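Local structure of chloride intracellular channel Clic (Drosophila melanogaster, 2YV7) at residues P85-N90 with E101-K106; I23-K28 with M48-L53; E177-L182 with Y212-F217. The protein might leave its soluble, globular state to insert into membranes and form chloride ion channels whose activity depends on pH. All blocks are in the same frame, centred on the assembly; numbering follows the deposited sequence.

Contact 1: residues P85-N90 with E101-K106. With CA (calcium ion), chain B.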
ATOM      1  N   PRO A  85      -3.319  11.296  -0.931  1.00 31.29           N
ATOM      2  CA  PRO A  85      -2.075  11.772  -1.508  1.00 26.66           C
ATOM      3  C   PRO A  85      -2.331  12.810  -2.585  1.00 29.71           C
ATOM      4  O   PRO A  85      -3.402  12.852  -3.198  1.00 31.62           O
ATOM      5  CB  PRO A  85      -1.494  10.539  -2.187  1.00 26.68           C
ATOM      6  CG  PRO A  85      -2.681   9.709  -2.518  1.00 30.89           C
ATOM      7  CD  PRO A  85      -3.705   9.965  -1.456  1.00 29.74           C
ATOM      8  N   ILE A  86      -1.308  13.612  -2.788  1.00 31.76           N
ATOM      9  CA  ILE A  86      -1.264  14.624  -3.835  1.00 29.61           C
ATOM     10  C   ILE A  86       0.085  14.492  -4.467  1.00 30.43           C
ATOM     11  O   ILE A  86       1.099  14.397  -3.768  1.00 30.11           O
ATOM     12  CB  ILE A  86      -1.431  16.047  -3.212  1.00 34.08           C
ATOM     13  CG1 ILE A  86      -2.866  16.235  -2.718  1.00 32.40           C
ATOM     14  CG2 ILE A  86      -0.978  17.119  -4.257  1.00 34.32           C
ATOM     15  CD1 ILE A  86      -3.044  17.293  -1.597  1.00 38.77           C
ATOM     16  N   LEU A  87       0.143  14.479  -5.813  1.00 30.06           N
ATOM     17  CA  LEU A  87       1.410  14.270  -6.508  1.00 28.20           C
ATOM     18  C   LEU A  87       1.820  15.595  -7.205  1.00 31.93           C
ATOM     19  O   LEU A  87       1.011  16.175  -7.905  1.00 32.60           O
ATOM     20  CB  LEU A  87       1.298  13.152  -7.556  1.00 30.82           C
ATOM     21  CG  LEU A  87       2.477  12.750  -8.441  1.00 32.12           C
ATOM     22  CD1 LEU A  87       2.267  11.406  -9.082  1.00 34.33           C
ATOM     23  CD2 LEU A  87       2.763  13.766  -9.585  1.00 39.59           C
ATOM     24  N   ILE A  88       3.026  16.069  -6.926  1.00 34.40           N
ATOM     25  CA  ILE A  88       3.471  17.384  -7.469  1.00 35.45           C
ATOM     26  C   ILE A  88       4.643  17.106  -8.382  1.00 37.62           C
ATOM     27  O   ILE A  88       5.675  16.561  -7.965  1.00 41.34           O
ATOM     28  CB  ILE A  88       3.838  18.441  -6.375  1.00 37.94           C
ATOM     29  CG1 ILE A  88       2.716  18.603  -5.338  1.00 43.08           C
ATOM     30  CG2 ILE A  88       4.136  19.823  -7.048  1.00 42.16           C
ATOM     31  CD1 ILE A  88       3.027  19.622  -4.249  1.00 43.65           C
ATOM     32  N   ASP A  89       4.435  17.452  -9.651  1.00 43.91           N
ATOM     33  CA  ASP A  89       5.386  17.208 -10.739  1.00 45.06           C
ATOM     34  C   ASP A  89       5.733  18.593 -11.341  1.00 50.61           C
ATOM     35  O   ASP A  89       4.921  19.164 -12.073  1.00 46.60           O
ATOM     36  CB  ASP A  89       4.689  16.311 -11.779  1.00 48.98           C
ATOM     37  CG  ASP A  89       5.589  15.909 -12.955  1.00 49.52           C
ATOM     38  OD1 ASP A  89       6.771  16.335 -13.053  1.00 51.70           O
ATOM     39  OD2 ASP A  89       5.087  15.144 -13.816  1.00 50.72           O
ATOM     40  N   ASN A  90       6.903  19.148 -10.992  1.00 53.75           N
ATOM     41  CA  ASN A  90       7.270  20.506 -11.439  1.00 58.57           C
ATOM     42  C   ASN A  90       6.071  21.507 -11.377  1.00 58.15           C
ATOM     43  O   ASN A  90       5.589  21.985 -12.416  1.00 59.26           O
ATOM     44  CB  ASN A  90       7.857  20.436 -12.870  1.00 64.50           C
ATOM     45  CG  ASN A  90       9.016  21.408 -13.098  1.00 66.74           C
ATOM     46  OD1 ASN A  90       8.923  22.596 -12.789  1.00 67.99           O
ATOM     47  ND2 ASN A  90      10.100  20.904 -13.675  1.00 64.84           N
ATOM     48  N   GLU A 101      -2.763   8.095 -10.547  1.00 32.24           N
ATOM     49  CA  GLU A 101      -2.404   6.858 -11.291  1.00 33.71           C
ATOM     50  C   GLU A 101      -2.146   7.086 -12.757  1.00 37.44           C
ATOM     51  O   GLU A 101      -1.100   6.685 -13.295  1.00 32.85           O
ATOM     52  CB  GLU A 101      -3.519   5.805 -11.182  1.00 36.98           C
ATOM     53  CG  GLU A 101      -3.486   5.187  -9.886  1.00 34.32           C
ATOM     54  CD  GLU A 101      -4.269   3.858  -9.729  1.00 38.46           C
ATOM     55  OE1 GLU A 101      -4.520   3.073 -10.691  1.00 34.54           O
ATOM     56  OE2 GLU A 101      -4.589   3.612  -8.566  1.00 35.33           O
ATOM     57  N   ARG A 102      -3.125   7.718 -13.394  1.00 38.65           N
ATOM     58  CA  ARG A 102      -3.089   8.010 -14.809  1.00 45.90           C
ATOM     59  C   ARG A 102      -1.835   8.808 -15.103  1.00 41.53           C
ATOM     60  O   ARG A 102      -1.145   8.504 -16.061  1.00 38.07           O
ATOM     61  CB  ARG A 102      -4.375   8.748 -15.227  1.00 52.03           C
ATOM     62  CG  ARG A 102      -4.813   8.548 -16.672  1.00 61.86           C
ATOM     63  CD  ARG A 102      -6.324   8.794 -16.825  1.00 61.35           C
ATOM     64  NE  ARG A 102      -6.848   8.268 -18.095  1.00 67.59           N
ATOM     65  CZ  ARG A 102      -7.367   9.003 -19.087  1.00 67.45           C
ATOM     66  NH1 ARG A 102      -7.467  10.331 -18.982  1.00 69.34           N
ATOM     67  NH2 ARG A 102      -7.803   8.400 -20.193  1.00 69.34           N
ATOM     68  N   HIS A 103      -1.508   9.779 -14.245  1.00 39.25           N
ATOM     69  CA  HIS A 103      -0.291  10.601 -14.432  1.00 34.72           C
ATOM     70  C   HIS A 103       0.997   9.791 -14.314  1.00 34.69           C
ATOM     71  O   HIS A 103       1.914   9.943 -15.119  1.00 40.22           O
ATOM     72  CB  HIS A 103      -0.255  11.761 -13.447  1.00 34.54           C
ATOM     73  CG  HIS A 103       0.797  12.773 -13.750  1.00 38.41           C
ATOM     74  ND1 HIS A 103       2.080  12.681 -13.253  1.00 38.68           N
ATOM     75  CD2 HIS A 103       0.768  13.881 -14.535  1.00 36.85           C
ATOM     76  CE1 HIS A 103       2.789  13.709 -13.687  1.00 39.16           C
ATOM     77  NE2 HIS A 103       2.022  14.444 -14.473  1.00 39.83           N
ATOM     78  N   ILE A 104       1.072   8.902 -13.315  1.00 32.70           N
ATOM     79  CA  ILE A 104       2.238   8.068 -13.160  1.00 32.21           C
ATOM     80  C   ILE A 104       2.405   7.216 -14.393  1.00 33.44           C
ATOM     81  O   ILE A 104       3.505   7.160 -14.952  1.00 43.34           O
ATOM     82  CB  ILE A 104       2.168   7.170 -11.857  1.00 32.40           C
ATOM     83  CG1 ILE A 104       2.157   8.097 -10.650  1.00 30.61           C
ATOM     84  CG2 ILE A 104       3.409   6.212 -11.775  1.00 32.31           C
ATOM     85  CD1 ILE A 104       1.983   7.365  -9.297  1.00 35.00           C
ATOM     86  N   MET A 105       1.311   6.608 -14.847  1.00 39.15           N
ATOM     87  CA  MET A 105       1.353   5.697 -16.001  1.00 41.20           C
ATOM     88  C   MET A 105       1.749   6.403 -17.296  1.00 42.55           C
ATOM     89  O   MET A 105       2.561   5.900 -18.058  1.00 37.57           O
ATOM     90  CB  MET A 105      -0.017   5.058 -16.241  1.00 41.20           C
ATOM     91  CG  MET A 105      -0.098   4.349 -17.564  1.00 43.87           C
ATOM     92  SD  MET A 105      -1.582   3.355 -17.714  1.00 49.89           S
ATOM     93  CE  MET A 105      -2.903   4.566 -17.755  1.00 46.20           C
ATOM     94  N   LYS A 106       1.136   7.546 -17.552  1.00 43.59           N
ATOM     95  CA  LYS A 106       1.290   8.210 -18.845  1.00 48.60           C
ATOM     96  C   LYS A 106       2.448   9.198 -18.907  1.00 47.86           C
ATOM     97  O   LYS A 106       3.140   9.269 -19.921  1.00 48.43           O
ATOM     98  CB  LYS A 106      -0.029   8.851 -19.258  1.00 53.07           C
ATOM     99  CG  LYS A 106      -1.105   7.797 -19.536  1.00 57.15           C
ATOM    100  CD  LYS A 106      -2.500   8.402 -19.676  1.00 58.09           C
ATOM    101  CE  LYS A 106      -3.476   7.397 -20.280  1.00 59.99           C
ATOM    102  NZ  LYS A 106      -3.149   7.068 -21.709  1.00 62.16           N
TER
HETATM  103 CA    CA B 261      -6.002  12.748  -3.223  1.00 38.31          CA
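Leu87 and Asp89, neighbours on the same side of strand 86-89, both face helix 97-107, where His103 and Ile104 receive them. The two methyls of Leu87 divide the work. CD1 lies 3.7 Å from CG1 of Ile104 and 4.1 Å from its CD1, an oblique approach of aliphatic carbon to aliphatic carbon. CD2 turns instead to the imidazole of His103, with the two side chains at nearly a right angle. With CG of Leu87 anti to the backbone N (chi1 179°), the fork is carried out from the strand toward the helix; its two branches then meet different partners.

Asp89 comes to the same ring. In the model OD2 lies near the ring plane, at the edge, but the ring is probably turned over and the atomic detail of this meeting is doubtful; NE2 is placed 3.2 Å from OD2. The carboxylate as a whole stands almost perpendicular to the imidazole (84°). With an alanine here, in place of His103, the Asp89 carboxylate would probably lose its neighbour on the helix and leave a gap beside CD2 of Leu87.

Leu87 also packs on Ile23 and Ile100, and Ile104 on Leu53, so the contact continues into a larger apolar layer. At the start of the strand, Pro85 follows a cis peptide bond and gives its carbonyl O to a calcium ion at 2.6 Å, alongside the carbonyl oxygens of His83 and Leu95. A cis-proline leading into a strand that is backed by a helix is a hallmark of the thioredoxin fold, here the N-terminal domain of a CLIC protein.

Contact 2: residues I23-K28 with M48-L53; sequences IELIIK and MDLYLL
No ring, amide or other flat group takes part where Leu50 meets Ile23 and Leu25, so there are no faces or edges to assign; the contact is made by branched aliphatic chains alone. Leu50 reaches from helix 41-55 to strand 22-28 and sets one methyl against each partner. Its CD1 sits 4.0 Å from CB of Leu25 and 4.1 Å from CD2 of the same residue, so this methyl touches both the root and the branch of the leucine. Its CD2 lies 4.1 Å from CG2 of Ile23, and here the two side chains cross at about a right angle. The fork bridges two residues on one face of the strand; with CG of Leu50 anti to the carbonyl carbon (chi1 -71°), it points from the helix onto that face. Every distance is an ordinary van der Waals separation, and no hydrogen bond joins the segments.

Leu50 also touches Leu61 on strand 60-66, which pairs in parallel with strand 22-28 through backbone bonds of Ile23 and Leu25. Helix 41-55 thus packs on both strands it connects: the beta-alpha-beta unit that opens the thioredoxin fold, with segment 48-53 inside the span predicted to cross the membrane after insertion.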
ATOM      1  N   ILE A  23       9.922  14.189  -8.276  1.00 44.21           N
ATOM      2  CA  ILE A  23       8.498  14.089  -7.957  1.00 39.14           C
ATOM      3  C   ILE A  23       8.321  14.215  -6.465  1.00 35.27           C
ATOM      4  O   ILE A  23       9.093  13.623  -5.708  1.00 35.83           O
ATOM      5  CB  ILE A  23       7.891  12.746  -8.486  1.00 40.88           C
ATOM      6  CG1 ILE A  23       8.299  12.514  -9.945  1.00 39.11           C
ATOM      7  CG2 ILE A  23       6.361  12.730  -8.378  1.00 38.19           C
ATOM      8  CD1 ILE A  23       7.688  13.501 -10.946  1.00 37.61           C
ATOM      9  N   GLU A  24       7.307  14.992  -6.055  1.00 32.09           N
ATOM     10  CA  GLU A  24       6.955  15.157  -4.647  1.00 36.22           C
ATOM     11  C   GLU A  24       5.627  14.461  -4.377  1.00 33.05           C
ATOM     12  O   GLU A  24       4.646  14.708  -5.070  1.00 34.14           O
ATOM     13  CB  GLU A  24       6.849  16.627  -4.241  1.00 42.60           C
ATOM     14  CG  GLU A  24       6.455  16.788  -2.759  1.00 46.78           C
ATOM     15  CD  GLU A  24       6.433  18.249  -2.238  1.00 50.02           C
ATOM     16  OE1 GLU A  24       6.433  19.217  -3.040  1.00 51.32           O
ATOM     17  OE2 GLU A  24       6.382  18.419  -1.001  1.00 51.12           O
ATOM     18  N   LEU A  25       5.609  13.549  -3.399  1.00 35.76           N
ATOM     19  CA  LEU A  25       4.362  12.924  -2.986  1.00 30.91           C
ATOM     20  C   LEU A  25       3.978  13.431  -1.590  1.00 29.04           C
ATOM     21  O   LEU A  25       4.716  13.248  -0.636  1.00 29.34           O
ATOM     22  CB  LEU A  25       4.459  11.380  -2.995  1.00 30.00           C
ATOM     23  CG  LEU A  25       3.129  10.693  -2.655  1.00 29.16           C
ATOM     24  CD1 LEU A  25       2.063  10.942  -3.717  1.00 29.97           C
ATOM     25  CD2 LEU A  25       3.440   9.176  -2.485  1.00 30.92           C
ATOM     26  N   ILE A  26       2.838  14.097  -1.506  1.00 28.35           N
ATOM     27  CA  ILE A  26       2.336  14.485  -0.189  1.00 27.94           C
ATOM     28  C   ILE A  26       1.496  13.359   0.392  1.00 30.06           C
ATOM     29  O   ILE A  26       0.550  12.897  -0.252  1.00 31.92           O
ATOM     30  CB  ILE A  26       1.506  15.768  -0.235  1.00 31.25           C
ATOM     31  CG1 ILE A  26       2.381  16.921  -0.811  1.00 35.54           C
ATOM     32  CG2 ILE A  26       1.021  16.109   1.134  1.00 34.78           C
ATOM     33  CD1 ILE A  26       1.759  18.334  -0.684  1.00 36.81           C
ATOM     34  N   ILE A  27       1.803  12.964   1.632  1.00 29.47           N
ATOM     35  CA  ILE A  27       1.052  11.878   2.315  1.00 30.82           C
ATOM     36  C   ILE A  27       0.500  12.299   3.694  1.00 33.96           C
ATOM     37  O   ILE A  27       1.000  13.222   4.295  1.00 34.19           O
ATOM     38  CB  ILE A  27       1.900  10.538   2.388  1.00 33.47           C
ATOM     39  CG1 ILE A  27       3.022  10.643   3.419  1.00 32.46           C
ATOM     40  CG2 ILE A  27       2.325  10.104   1.001  1.00 33.46           C
ATOM     41  CD1 ILE A  27       3.901   9.352   3.613  1.00 29.62           C
ATOM     42  N   LYS A  28      -0.521  11.598   4.183  1.00 32.60           N
ATOM     43  CA  LYS A  28      -1.160  11.870   5.470  1.00 35.06           C
ATOM     44  C   LYS A  28      -0.257  11.320   6.556  1.00 37.01           C
ATOM     45  O   LYS A  28       0.287  10.202   6.412  1.00 34.50           O
ATOM     46  CB  LYS A  28      -2.492  11.139   5.572  1.00 42.11           C
ATOM     47  CG  LYS A  28      -3.621  11.702   4.691  1.00 50.61           C
ATOM     48  CD  LYS A  28      -4.841  10.765   4.659  1.00 50.10           C
ATOM     49  CE  LYS A  28      -6.165  11.555   4.440  1.00 53.59           C
ATOM     50  NZ  LYS A  28      -7.400  10.697   4.317  1.00 52.45           N
ATOM     51  N   MET A  48       4.744   3.488  -3.062  1.00 23.99           N
ATOM     52  CA  MET A  48       5.421   2.321  -3.593  1.00 23.08           C
ATOM     53  C   MET A  48       5.709   2.455  -5.106  1.00 22.65           C
ATOM     54  O   MET A  48       6.797   2.102  -5.516  1.00 28.78           O
ATOM     55  CB  MET A  48       4.563   1.062  -3.337  1.00 21.32           C
ATOM     56  CG  MET A  48       4.738   0.613  -1.911  1.00 20.91           C
ATOM     57  SD  MET A  48       3.961  -1.010  -1.591  1.00 25.43           S
ATOM     58  CE  MET A  48       5.094  -2.078  -2.474  1.00 23.03           C
ATOM     59  N   ASP A  49       4.726   2.898  -5.904  1.00 23.44           N
ATOM     60  CA  ASP A  49       4.903   3.042  -7.376  1.00 24.00           C
ATOM     61  C   ASP A  49       6.075   3.981  -7.616  1.00 28.01           C
ATOM     62  O   ASP A  49       7.001   3.658  -8.376  1.00 28.34           O
ATOM     63  CB  ASP A  49       3.637   3.640  -7.993  1.00 24.85           C
ATOM     64  CG  ASP A  49       2.533   2.633  -8.122  1.00 26.77           C
ATOM     65  OD1 ASP A  49       2.874   1.460  -8.267  1.00 27.19           O
ATOM     66  OD2 ASP A  49       1.405   3.067  -8.218  1.00 27.00           O
ATOM     67  N   LEU A  50       6.063   5.100  -6.903  1.00 27.50           N
ATOM     68  CA  LEU A  50       7.109   6.120  -7.189  1.00 26.66           C
ATOM     69  C   LEU A  50       8.516   5.672  -6.737  1.00 30.27           C
ATOM     70  O   LEU A  50       9.546   5.961  -7.367  1.00 30.67           O
ATOM     71  CB  LEU A  50       6.674   7.439  -6.558  1.00 27.12           C
ATOM     72  CG  LEU A  50       5.493   8.110  -7.255  1.00 21.24           C
ATOM     73  CD1 LEU A  50       4.821   9.214  -6.337  1.00 28.82           C
ATOM     74  CD2 LEU A  50       5.856   8.660  -8.655  1.00 26.13           C
ATOM     75  N   TYR A  51       8.558   4.967  -5.615  1.00 25.96           N
ATOM     76  CA  TYR A  51       9.806   4.436  -5.102  1.00 27.54           C
ATOM     77  C   TYR A  51      10.410   3.488  -6.121  1.00 30.74           C
ATOM     78  O   TYR A  51      11.636   3.519  -6.355  1.00 29.96           O
ATOM     79  CB  TYR A  51       9.587   3.773  -3.713  1.00 30.82           C
ATOM     80  CG  TYR A  51      10.891   3.458  -3.007  1.00 29.95           C
ATOM     81  CD1 TYR A  51      11.664   2.365  -3.409  1.00 28.64           C
ATOM     82  CD2 TYR A  51      11.374   4.295  -1.969  1.00 32.25           C
ATOM     83  CE1 TYR A  51      12.864   2.097  -2.822  1.00 34.26           C
ATOM     84  CE2 TYR A  51      12.578   4.015  -1.347  1.00 32.52           C
ATOM     85  CZ  TYR A  51      13.315   2.908  -1.795  1.00 33.50           C
ATOM     86  OH  TYR A  51      14.522   2.589  -1.251  1.00 36.87           O
ATOM     87  N   LEU A  52       9.585   2.603  -6.720  1.00 24.93           N
ATOM     88  CA  LEU A  52      10.084   1.673  -7.699  1.00 25.79           C
ATOM     89  C   LEU A  52      10.677   2.446  -8.904  1.00 29.18           C
ATOM     90  O   LEU A  52      11.663   2.032  -9.465  1.00 34.28           O
ATOM     91  CB  LEU A  52       8.968   0.742  -8.203  1.00 29.37           C
ATOM     92  CG  LEU A  52       8.365  -0.268  -7.182  1.00 28.59           C
ATOM     93  CD1 LEU A  52       7.103  -0.912  -7.770  1.00 30.60           C
ATOM     94  CD2 LEU A  52       9.385  -1.295  -6.774  1.00 31.34           C
ATOM     95  N   LEU A  53      10.022   3.512  -9.298  1.00 29.90           N
ATOM     96  CA  LEU A  53      10.468   4.332 -10.469  1.00 31.85           C
ATOM     97  C   LEU A  53      11.775   5.087 -10.161  1.00 36.06           C
ATOM     98  O   LEU A  53      12.682   5.194 -11.005  1.00 39.14           O
ATOM     99  CB  LEU A  53       9.370   5.291 -10.868  1.00 33.47           C
ATOM    100  CG  LEU A  53       8.100   4.635 -11.468  1.00 33.60           C
ATOM    101  CD1 LEU A  53       7.131   5.699 -11.990  1.00 34.77           C
ATOM    102  CD2 LEU A  53       8.484   3.636 -12.588  1.00 34.38           C
TER

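Contact 3: residues E177-L182 with Y212-F217; sequences ELMPRL and YQLDAF
Met179 and Phe217 join two helices of the all-helical C-terminal domain of the GST fold, helix 173-193 and the short helix 215-220. The apolar packing comes first. CB of Met179 lies 4.0 Å from CD1 of Phe217, while further out its SD reaches CD2 of Leu214 at 4.3 Å. One methionine spans both residues because its chain runs extended beyond CG. Leu214 occupies the N-cap position of helix 215-220, so Met179 touches that helix at its very start and again at Phe217. Met179 also touches Tyr207 and Met211 of helix 202-212.

The aromatic ring also approaches main chain. CE1 of Phe217 is 3.9 Å from O of Met179, reached obliquely, and Pro180 N lies near the ring plane, at the edge. CG of Phe217 is anti to its backbone N (chi1 -179°), which directs the ring at this point of helix 173-193. The helix is kinked there, since the nitrogen of Pro180 makes no bond to the preceding turn.

No hydrogen bond crosses between the two segments, although Tyr212 OH bonds to Gln183 and Arg186. Within 177-182, CG of Glu177 lies over one guanidinium face of Arg181. The backbone N of Arg181 lies 3.8 Å from O of Glu177, whereas its NH1 donates to that O at 2.8 Å, in the carbonyl plane on a lone pair, 20° out of the guanidinium plane, with an N-H...O angle of 147°.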
ATOM      1  N   GLU A 177      -0.848  -2.071  -5.099  1.00 20.06           N
ATOM      2  CA  GLU A 177      -2.203  -1.978  -4.538  1.00 21.99           C
ATOM      3  C   GLU A 177      -2.419  -3.160  -3.525  1.00 19.89           C
ATOM      4  O   GLU A 177      -3.068  -2.963  -2.498  1.00 21.42           O
ATOM      5  CB  GLU A 177      -3.260  -2.142  -5.647  1.00 21.02           C
ATOM      6  CG  GLU A 177      -4.693  -1.884  -5.189  1.00 25.42           C
ATOM      7  CD  GLU A 177      -5.714  -2.012  -6.319  1.00 29.72           C
ATOM      8  OE1 GLU A 177      -5.444  -1.521  -7.473  1.00 28.17           O
ATOM      9  OE2 GLU A 177      -6.781  -2.590  -6.040  1.00 26.37           O
ATOM     10  N   LEU A 178      -1.948  -4.384  -3.869  1.00 19.99           N
ATOM     11  CA  LEU A 178      -2.247  -5.561  -3.051  1.00 20.40           C
ATOM     12  C   LEU A 178      -1.491  -5.554  -1.723  1.00 20.09           C
ATOM     13  O   LEU A 178      -2.052  -5.855  -0.669  1.00 22.49           O
ATOM     14  CB  LEU A 178      -1.944  -6.833  -3.830  1.00 18.64           C
ATOM     15  CG  LEU A 178      -2.320  -8.114  -2.982  1.00 19.70           C
ATOM     16  CD1 LEU A 178      -3.797  -8.203  -2.558  1.00 23.28           C
ATOM     17  CD2 LEU A 178      -1.873  -9.359  -3.879  1.00 20.88           C
ATOM     18  N   MET A 179      -0.194  -5.243  -1.795  1.00 20.73           N
ATOM     19  CA  MET A 179       0.682  -5.438  -0.614  1.00 19.88           C
ATOM     20  C   MET A 179       0.232  -4.594   0.573  1.00 21.22           C
ATOM     21  O   MET A 179       0.133  -5.139   1.706  1.00 21.53           O
ATOM     22  CB  MET A 179       2.152  -5.236  -1.021  1.00 23.21           C
ATOM     23  CG  MET A 179       2.642  -6.324  -1.977  1.00 24.13           C
ATOM     24  SD  MET A 179       4.352  -5.963  -2.510  1.00 24.59           S
ATOM     25  CE  MET A 179       4.753  -7.490  -3.272  1.00 27.22           C
ATOM     26  N   PRO A 180      -0.055  -3.301   0.371  1.00 22.05           N
ATOM     27  CA  PRO A 180      -0.565  -2.501   1.509  1.00 24.07           C
ATOM     28  C   PRO A 180      -1.876  -3.088   2.109  1.00 24.15           C
ATOM     29  O   PRO A 180      -2.006  -3.214   3.337  1.00 19.81           O
ATOM     30  CB  PRO A 180      -0.764  -1.098   0.909  1.00 25.48           C
ATOM     31  CG  PRO A 180       0.188  -1.026  -0.259  1.00 19.59           C
ATOM     32  CD  PRO A 180       0.137  -2.438  -0.840  1.00 20.77           C
ATOM     33  N   ARG A 181      -2.767  -3.625   1.244  1.00 18.54           N
ATOM     34  CA  ARG A 181      -4.008  -4.227   1.830  1.00 19.06           C
ATOM     35  C   ARG A 181      -3.699  -5.515   2.608  1.00 20.09           C
ATOM     36  O   ARG A 181      -4.284  -5.753   3.614  1.00 21.73           O
ATOM     37  CB  ARG A 181      -5.047  -4.471   0.712  1.00 21.70           C
ATOM     38  CG  ARG A 181      -5.584  -3.138   0.169  1.00 19.78           C
ATOM     39  CD  ARG A 181      -6.054  -3.310  -1.314  1.00 22.93           C
ATOM     40  NE  ARG A 181      -6.733  -2.049  -1.595  1.00 23.03           N
ATOM     41  CZ  ARG A 181      -6.097  -0.886  -1.854  1.00 26.10           C
ATOM     42  NH1 ARG A 181      -4.769  -0.858  -1.912  1.00 22.60           N
ATOM     43  NH2 ARG A 181      -6.815   0.220  -2.068  1.00 26.17           N
ATOM     44  N   LEU A 182      -2.743  -6.352   2.168  1.00 18.15           N
ATOM     45  CA  LEU A 182      -2.347  -7.543   2.924  1.00 19.91           C
ATOM     46  C   LEU A 182      -1.799  -7.165   4.299  1.00 22.65           C
ATOM     47  O   LEU A 182      -2.150  -7.771   5.347  1.00 20.97           O
ATOM     48  CB  LEU A 182      -1.298  -8.335   2.120  1.00 19.42           C
ATOM     49  CG  LEU A 182      -1.824  -9.007   0.845  1.00 19.94           C
ATOM     50  CD1 LEU A 182      -0.694  -9.775   0.278  1.00 20.67           C
ATOM     51  CD2 LEU A 182      -2.916 -10.096   1.295  1.00 20.51           C
ATOM     52  N   TYR A 212       8.215  -8.279   2.334  1.00 23.79           N
ATOM     53  CA  TYR A 212       8.981  -7.724   3.423  1.00 28.05           C
ATOM     54  C   TYR A 212      10.450  -7.520   3.075  1.00 33.28           C
ATOM     55  O   TYR A 212      11.134  -6.822   3.825  1.00 38.36           O
ATOM     56  CB  TYR A 212       8.836  -8.609   4.637  1.00 26.67           C
ATOM     57  CG  TYR A 212       7.403  -8.621   5.188  1.00 23.79           C
ATOM     58  CD1 TYR A 212       6.690  -7.388   5.480  1.00 21.29           C
ATOM     59  CD2 TYR A 212       6.748  -9.848   5.437  1.00 25.05           C
ATOM     60  CE1 TYR A 212       5.399  -7.389   5.939  1.00 24.66           C
ATOM     61  CE2 TYR A 212       5.439  -9.856   5.934  1.00 23.21           C
ATOM     62  CZ  TYR A 212       4.792  -8.639   6.213  1.00 24.15           C
ATOM     63  OH  TYR A 212       3.538  -8.662   6.675  1.00 23.85           O
ATOM     64  N   GLN A 213      10.927  -8.162   1.998  1.00 30.25           N
ATOM     65  CA  GLN A 213      12.307  -7.979   1.480  1.00 30.95           C
ATOM     66  C   GLN A 213      12.383  -6.804   0.509  1.00 37.77           C
ATOM     67  O   GLN A 213      13.483  -6.453   0.051  1.00 34.55           O
ATOM     68  CB  GLN A 213      12.822  -9.240   0.781  1.00 34.43           C
ATOM     69  CG  GLN A 213      13.044 -10.411   1.700  1.00 38.07           C
ATOM     70  CD  GLN A 213      13.489 -11.688   0.965  1.00 43.54           C
ATOM     71  OE1 GLN A 213      13.400 -11.797  -0.277  1.00 44.75           O
ATOM     72  NE2 GLN A 213      13.940 -12.674   1.737  1.00 43.12           N
ATOM     73  N   LEU A 214      11.239  -6.181   0.205  1.00 32.48           N
ATOM     74  CA  LEU A 214      11.204  -5.156  -0.830  1.00 34.52           C
ATOM     75  C   LEU A 214      11.382  -3.758  -0.245  1.00 33.97           C
ATOM     76  O   LEU A 214      10.561  -3.319   0.578  1.00 33.22           O
ATOM     77  CB  LEU A 214       9.854  -5.249  -1.587  1.00 36.20           C
ATOM     78  CG  LEU A 214       9.729  -4.425  -2.850  1.00 39.57           C
ATOM     79  CD1 LEU A 214      10.525  -5.018  -3.992  1.00 39.14           C
ATOM     80  CD2 LEU A 214       8.234  -4.294  -3.228  1.00 35.52           C
ATOM     81  N   ASP A 215      12.397  -3.023  -0.707  1.00 36.45           N
ATOM     82  CA  ASP A 215      12.608  -1.683  -0.165  1.00 29.96           C
ATOM     83  C   ASP A 215      11.390  -0.776  -0.333  1.00 24.51           C
ATOM     84  O   ASP A 215      11.075  -0.012   0.567  1.00 28.53           O
ATOM     85  CB  ASP A 215      13.848  -1.021  -0.756  1.00 39.63           C
ATOM     86  CG  ASP A 215      15.144  -1.652  -0.257  1.00 42.09           C
ATOM     87  OD1 ASP A 215      15.147  -2.274   0.853  1.00 41.73           O
ATOM     88  OD2 ASP A 215      16.145  -1.562  -1.003  1.00 44.66           O
ATOM     89  N   ALA A 216      10.710  -0.869  -1.474  1.00 25.51           N
ATOM     90  CA  ALA A 216       9.566   0.022  -1.746  1.00 26.82           C
ATOM     91  C   ALA A 216       8.511  -0.228  -0.687  1.00 23.07           C
ATOM     92  O   ALA A 216       7.761   0.684  -0.272  1.00 27.66           O
ATOM     93  CB  ALA A 216       8.999  -0.235  -3.125  1.00 25.76           C
ATOM     94  N   PHE A 217       8.379  -1.512  -0.327  1.00 24.31           N
ATOM     95  CA  PHE A 217       7.406  -1.841   0.705  1.00 23.52           C
ATOM     96  C   PHE A 217       7.828  -1.333   2.077  1.00 21.59           C
ATOM     97  O   PHE A 217       7.097  -0.615   2.709  1.00 24.12           O
ATOM     98  CB  PHE A 217       7.137  -3.341   0.772  1.00 23.36           C
ATOM     99  CG  PHE A 217       6.120  -3.678   1.824  1.00 22.40           C
ATOM    100  CD1 PHE A 217       4.742  -3.544   1.534  1.00 24.67           C
ATOM    101  CD2 PHE A 217       6.526  -4.016   3.127  1.00 23.61           C
ATOM    102  CE1 PHE A 217       3.738  -3.822   2.523  1.00 21.24           C
ATOM    103  CE2 PHE A 217       5.551  -4.299   4.183  1.00 22.40           C
ATOM    104  CZ  PHE A 217       4.134  -4.187   3.872  1.00 24.54           C
TER

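How the contacts relate
All three contacts are buried, but they serve different parts of the fold. Contacts 1 and 2 share the sheet: strands 86-89 and 22-28 are antiparallel neighbours, joined by probable hydrogen bonds from Ile88 N to Glu24 O and from Ile26 N to Ile86 O, and the centres are about 9 Å apart. Their helices also touch each other. Contact 2 is purely aliphatic, whereas contact 1 adds a carboxylate, an imidazole and a calcium ligand. Contact 3 lies nearest the chain's centre and joins helix to helix. It touches contact 2 where Met48, Tyr51 and Leu52 pack on Ala216 or Asp215, linking the thioredoxin-like and helical domains; it does not touch contact 1.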